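UDP-N-acetylglucosamine 4-epimerase (Bacillus cereus, PDB 3M2P) probably interconverts UDP-N-acetylglucosamine and its 4-epimer as a member of the NAD(P)-dependent epimerase/dehydratase family. Local coordinates at residues A[13-25]-A[200-212]. Sequence-based numbering, arbitrary orientation.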
loop_
_atom_site.group_PDB
_atom_site.type_symbol
_atom_site.label_atom_id
_atom_site.label_comp_id
_atom_site.label_asym_id
_atom_site.label_seq_id
_atom_site.Cartn_x
_atom_site.Cartn_y
_atom_site.Cartn_z
ATOM N N PHE A 13 -11.281 -20.411 0.735
ATOM C CA PHE A 13 -11.291 -21.029 -0.587
ATOM C C PHE A 13 -9.880 -21.429 -1.008
ATOM O O PHE A 13 -9.626 -22.605 -1.304
ATOM C CB PHE A 13 -11.916 -20.073 -1.610
ATOM C CG PHE A 13 -11.841 -20.554 -3.028
ATOM C CD1 PHE A 13 -12.578 -21.653 -3.441
ATOM C CD2 PHE A 13 -11.047 -19.892 -3.957
ATOM C CE1 PHE A 13 -12.506 -22.102 -4.754
ATOM C CE2 PHE A 13 -10.966 -20.329 -5.270
ATOM C CZ PHE A 13 -11.695 -21.437 -5.671
ATOM N N LEU A 14 -8.971 -20.454 -1.038
ATOM C CA LEU A 14 -7.554 -20.739 -1.255
ATOM C C LEU A 14 -7.076 -21.705 -0.183
ATOM O O LEU A 14 -6.508 -22.745 -0.482
ATOM C CB LEU A 14 -6.716 -19.457 -1.190
ATOM C CG LEU A 14 -5.473 -19.359 -2.083
ATOM C CD1 LEU A 14 -4.399 -18.465 -1.464
ATOM C CD2 LEU A 14 -4.908 -20.737 -2.406
ATOM N N GLY A 15 -7.322 -21.349 1.069
ATOM C CA GLY A 15 -6.908 -22.148 2.208
ATOM C C GLY A 15 -7.061 -23.644 2.029
ATOM O O GLY A 15 -6.135 -24.391 2.318
ATOM N N GLN A 16 -8.223 -24.088 1.555
ATOM C CA GLN A 16 -8.494 -25.524 1.393
ATOM C C GLN A 16 -7.601 -26.217 0.354
ATOM O O GLN A 16 -7.175 -27.347 0.562
ATOM C CB GLN A 16 -9.977 -25.768 1.092
ATOM C CG GLN A 16 -10.897 -25.402 2.254
ATOM C CD GLN A 16 -12.354 -25.779 2.002
ATOM O OE1 GLN A 16 -13.082 -25.085 1.272
ATOM N NE2 GLN A 16 -12.792 -26.880 2.620
ATOM N N TYR A 17 -7.323 -25.540 -0.758
ATOM C CA TYR A 17 -6.334 -26.012 -1.722
ATOM C C TYR A 17 -4.939 -26.101 -1.096
ATOM O O TYR A 17 -4.244 -27.099 -1.268
ATOM C CB TYR A 17 -6.286 -25.087 -2.933
ATOM C CG TYR A 17 -7.425 -25.282 -3.900
ATOM C CD1 TYR A 17 -7.297 -26.127 -4.983
ATOM C CD2 TYR A 17 -8.635 -24.614 -3.734
ATOM C CE1 TYR A 17 -8.332 -26.306 -5.869
ATOM C CE2 TYR A 17 -9.677 -24.789 -4.622
ATOM C CZ TYR A 17 -9.518 -25.638 -5.684
ATOM O OH TYR A 17 -10.539 -25.829 -6.579
ATOM N N VAL A 18 -4.549 -25.050 -0.374
ATOM C CA VAL A 18 -3.236 -24.959 0.268
ATOM C C VAL A 18 -3.024 -25.975 1.380
ATOM O O VAL A 18 -1.936 -26.511 1.531
ATOM C CB VAL A 18 -2.989 -23.557 0.863
ATOM C CG1 VAL A 18 -1.899 -23.610 1.937
ATOM C CG2 VAL A 18 -2.631 -22.570 -0.233
ATOM N N VAL A 19 -4.067 -26.216 2.169
ATOM C CA VAL A 19 -4.013 -27.175 3.267
ATOM C C VAL A 19 -3.733 -28.575 2.747
ATOM O O VAL A 19 -2.891 -29.278 3.292
ATOM C CB VAL A 19 -5.324 -27.177 4.091
ATOM C CG1 VAL A 19 -5.540 -28.525 4.781
ATOM C CG2 VAL A 19 -5.322 -26.032 5.091
ATOM N N GLU A 20 -4.427 -28.978 1.687
ATOM C CA GLU A 20 -4.234 -30.325 1.164
ATOM C C GLU A 20 -2.906 -30.491 0.411
ATOM O O GLU A 20 -2.313 -31.570 0.424
ATOM C CB GLU A 20 -5.431 -30.787 0.327
ATOM C CG GLU A 20 -5.544 -30.159 -1.032
ATOM C CD GLU A 20 -6.340 -31.039 -1.973
ATOM O OE1 GLU A 20 -6.653 -32.177 -1.549
ATOM O OE2 GLU A 20 -6.647 -30.605 -3.119
ATOM N N SER A 21 -2.436 -29.425 -0.232
ATOM C CA SER A 21 -1.113 -29.434 -0.846
ATOM C C SER A 21 -0.058 -29.728 0.209
ATOM O O SER A 21 0.895 -30.460 -0.043
ATOM C CB SER A 21 -0.812 -28.094 -1.518
ATOM O OG SER A 21 -1.549 -27.954 -2.718
ATOM N N ILE A 22 -0.236 -29.154 1.392
ATOM C CA ILE A 22 0.676 -29.400 2.490
ATOM C C ILE A 22 0.639 -30.875 2.897
ATOM O O ILE A 22 1.679 -31.532 2.964
ATOM C CB ILE A 22 0.372 -28.473 3.684
ATOM C CG1 ILE A 22 0.880 -27.062 3.382
ATOM C CG2 ILE A 22 1.010 -28.997 4.972
ATOM C CD1 ILE A 22 0.384 -26.008 4.349
ATOM N N LYS A 23 -0.558 -31.396 3.149
ATOM C CA LYS A 23 -0.709 -32.802 3.514
ATOM C C LYS A 23 -0.152 -33.754 2.446
ATOM O O LYS A 23 0.482 -34.753 2.778
ATOM C CB LYS A 23 -2.169 -33.148 3.820
ATOM C CG LYS A 23 -2.388 -34.642 4.056
ATOM C CD LYS A 23 -3.866 -35.015 4.121
ATOM C CE LYS A 23 -4.556 -34.818 2.774
ATOM N NZ LYS A 23 -6.049 -34.905 2.878
ATOM N N ASN A 24 -0.390 -33.447 1.174
ATOM C CA ASN A 24 0.152 -34.252 0.080
ATOM C C ASN A 24 1.678 -34.187 0.015
ATOM O O ASN A 24 2.326 -35.077 -0.536
ATOM C CB ASN A 24 -0.436 -33.820 -1.270
ATOM C CG ASN A 24 -1.878 -34.256 -1.453
ATOM O OD1 ASN A 24 -2.351 -35.181 -0.791
ATOM N ND2 ASN A 24 -2.587 -33.588 -2.358
ATOM N N ASP A 25 2.244 -33.127 0.580
ATOM C CA ASP A 25 3.686 -32.912 0.556
ATOM C C ASP A 25 4.378 -33.715 1.656
ATOM O O ASP A 25 5.607 -33.767 1.721
ATOM C CB ASP A 25 3.989 -31.422 0.733
ATOM C CG ASP A 25 5.336 -31.029 0.163
ATOM O OD1 ASP A 25 5.616 -31.429 -0.984
ATOM O OD2 ASP A 25 6.104 -30.314 0.852
ATOM N N LEU A 200 -5.122 -17.591 -12.405
ATOM C CA LEU A 200 -4.299 -18.637 -11.815
ATOM C C LEU A 200 -5.154 -19.649 -11.086
ATOM O O LEU A 200 -5.851 -19.303 -10.145
ATOM C CB LEU A 200 -3.294 -18.030 -10.838
ATOM C CG LEU A 200 -2.526 -19.007 -9.952
ATOM C CD1 LEU A 200 -1.537 -19.800 -10.779
ATOM C CD2 LEU A 200 -1.812 -18.258 -8.852
ATOM N N TYR A 201 -5.095 -20.899 -11.523
ATOM C CA TYR A 201 -5.865 -21.968 -10.905
ATOM C C TYR A 201 -5.459 -22.102 -9.441
ATOM O O TYR A 201 -4.277 -22.051 -9.116
ATOM C CB TYR A 201 -5.631 -23.268 -11.677
ATOM C CG TYR A 201 -6.474 -24.459 -11.265
ATOM C CD1 TYR A 201 -7.686 -24.301 -10.617
ATOM C CD2 TYR A 201 -6.063 -25.753 -11.571
ATOM C CE1 TYR A 201 -8.444 -25.400 -10.257
ATOM C CE2 TYR A 201 -6.817 -26.859 -11.222
ATOM C CZ TYR A 201 -8.004 -26.680 -10.564
ATOM O OH TYR A 201 -8.739 -27.791 -10.205
ATOM N N ALA A 202 -6.445 -22.246 -8.560
ATOM C CA ALA A 202 -6.187 -22.378 -7.134
ATOM C C ALA A 202 -5.183 -23.492 -6.840
ATOM O O ALA A 202 -4.337 -23.348 -5.966
ATOM C CB ALA A 202 -7.483 -22.619 -6.378
ATOM N N LYS A 203 -5.273 -24.603 -7.567
ATOM C CA LYS A 203 -4.379 -25.749 -7.352
ATOM C C LYS A 203 -2.919 -25.364 -7.605
ATOM O O LYS A 203 -2.025 -25.788 -6.884
ATOM C CB LYS A 203 -4.803 -26.902 -8.255
ATOM C CG LYS A 203 -4.796 -28.263 -7.623
ATOM C CD LYS A 203 -6.145 -28.939 -7.838
ATOM C CE LYS A 203 -6.020 -30.323 -8.496
ATOM N NZ LYS A 203 -4.959 -31.203 -7.891
ATOM N N ASP A 204 -2.695 -24.540 -8.624
ATOM C CA ASP A 204 -1.371 -24.013 -8.939
ATOM C C ASP A 204 -0.897 -22.943 -7.957
ATOM O O ASP A 204 0.299 -22.712 -7.816
ATOM C CB ASP A 204 -1.369 -23.412 -10.343
ATOM C CG ASP A 204 -1.378 -24.472 -11.440
ATOM O OD1 ASP A 204 -0.802 -25.572 -11.233
ATOM O OD2 ASP A 204 -1.957 -24.185 -12.515
ATOM N N ALA A 205 -1.833 -22.268 -7.302
ATOM C CA ALA A 205 -1.483 -21.280 -6.295
ATOM C C ALA A 205 -1.037 -21.975 -5.009
ATOM O O ALA A 205 -0.070 -21.556 -4.350
ATOM C CB ALA A 205 -2.654 -20.353 -6.026
ATOM N N ALA A 206 -1.749 -23.042 -4.656
ATOM C CA ALA A 206 -1.351 -23.873 -3.536
ATOM C C ALA A 206 -0.005 -24.513 -3.846
ATOM O O ALA A 206 0.777 -24.785 -2.937
ATOM C CB ALA A 206 -2.392 -24.922 -3.254
ATOM N N LYS A 207 0.269 -24.744 -5.131
ATOM C CA LYS A 207 1.557 -25.309 -5.539
ATOM C C LYS A 207 2.692 -24.340 -5.246
ATOM O O LYS A 207 3.709 -24.724 -4.667
ATOM C CB LYS A 207 1.569 -25.703 -7.020
ATOM C CG LYS A 207 2.916 -26.259 -7.516
ATOM C CD LYS A 207 2.782 -26.834 -8.916
ATOM C CE LYS A 207 4.049 -27.513 -9.409
ATOM N NZ LYS A 207 4.907 -26.638 -10.253
ATOM N N SER A 208 2.510 -23.085 -5.644
ATOM C CA SER A 208 3.524 -22.064 -5.427
ATOM C C SER A 208 3.771 -21.819 -3.929
ATOM O O SER A 208 4.880 -21.466 -3.525
ATOM C CB SER A 208 3.143 -20.765 -6.140
ATOM O OG SER A 208 1.953 -20.217 -5.598
ATOM N N VAL A 209 2.742 -22.003 -3.107
ATOM C CA VAL A 209 2.926 -21.914 -1.659
ATOM C C VAL A 209 3.915 -22.994 -1.209
ATOM O O VAL A 209 4.858 -22.728 -0.463
ATOM C CB VAL A 209 1.586 -22.035 -0.880
ATOM C CG1 VAL A 209 1.843 -22.377 0.564
ATOM C CG2 VAL A 209 0.793 -20.747 -0.973
ATOM N N ILE A 210 3.702 -24.211 -1.687
ATOM C CA ILE A 210 4.578 -25.317 -1.368
ATOM C C ILE A 210 6.040 -25.023 -1.764
ATOM O O ILE A 210 6.956 -25.225 -0.964
ATOM C CB ILE A 210 4.059 -26.631 -2.023
ATOM C CG1 ILE A 210 2.668 -26.980 -1.486
ATOM C CG2 ILE A 210 5.024 -27.796 -1.796
ATOM C CD1 ILE A 210 2.626 -27.198 0.012
ATOM N N TYR A 211 6.256 -24.537 -2.986
ATOM C CA TYR A 211 7.610 -24.315 -3.496
ATOM C C TYR A 211 8.319 -23.152 -2.833
ATOM O O TYR A 211 9.546 -23.135 -2.755
ATOM C CB TYR A 211 7.593 -24.097 -5.005
ATOM C CG TYR A 211 7.514 -25.379 -5.769
ATOM C CD1 TYR A 211 6.505 -26.294 -5.501
ATOM C CD2 TYR A 211 8.443 -25.688 -6.755
ATOM C CE1 TYR A 211 6.410 -27.486 -6.201
ATOM C CE2 TYR A 211 8.360 -26.886 -7.464
ATOM C CZ TYR A 211 7.338 -27.781 -7.178
ATOM O OH TYR A 211 7.226 -28.972 -7.855
ATOM N N ALA A 212 7.545 -22.170 -2.385
ATOM C CA ALA A 212 8.093 -21.009 -1.695
ATOM C C ALA A 212 8.430 -21.421 -0.273
ATOM O O ALA A 212 9.354 -20.893 0.339
ATOM C CB ALA A 212 7.090 -19.852 -1.705
#
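Tyr17 O, which faces the methyl of Ala206 across the contact, is gripped twice from within its own helix: Ser21 OG donates to it at 3.2 Å and Ser21 N at 3.1 Å. The two donors come from opposite faces of the carbonyl plane, the hydroxyl standing 37° out of it. With OG anti to the carbonyl carbon, the hydroxyl turned back to Tyr17 O also lies against the Ala206 methyl, and Ser21 CB packs 3.7 Å from Ile210 CG1. Ala206 lies where the backbones come closest, its CA 4.4 Å from that of Val18, consistent with its single methyl, which meets Tyr17 O, Tyr17 CB and Val18 CG2. The axes of 13-24 and 202-212 pass 8.3 Å apart and cross at -52°. Helix 13-24, whose first residues, Phe13 and Leu14, contact UDP, follows strand 4-8 and carries Gly15 of a probable GxGxxG motif, which in Rossmann folds binds the dinucleotide; helix 202-212 follows strand 197-201 of the same sheet. At the N-terminal ends, Ala202 CB sits 3.4 Å from the Tyr17 ring centroid, 7° off the normal, a CH-pi contact. Lys203 CD lies at that ring's edge, in its plane, while Tyr17 OH is hydrogen-bonded to Phe166 N, outside the two helices. Deeper in, Val18 and Val209 cross at about a right angle, CG2 to CG2, and Leu14 CD2 reaches Ala205 CB; Leu14 also rests on Leu163 of strand 154-164. Toward the C-terminal ends, Ile210 CD1 touches both the Ser21 carbonyl and Ile22 CG1, whereas Ile210 CG2 and Asp25 OD1 are in van der Waals contact at 3.8 Å, the two side chains sliding past each other in opposite directions.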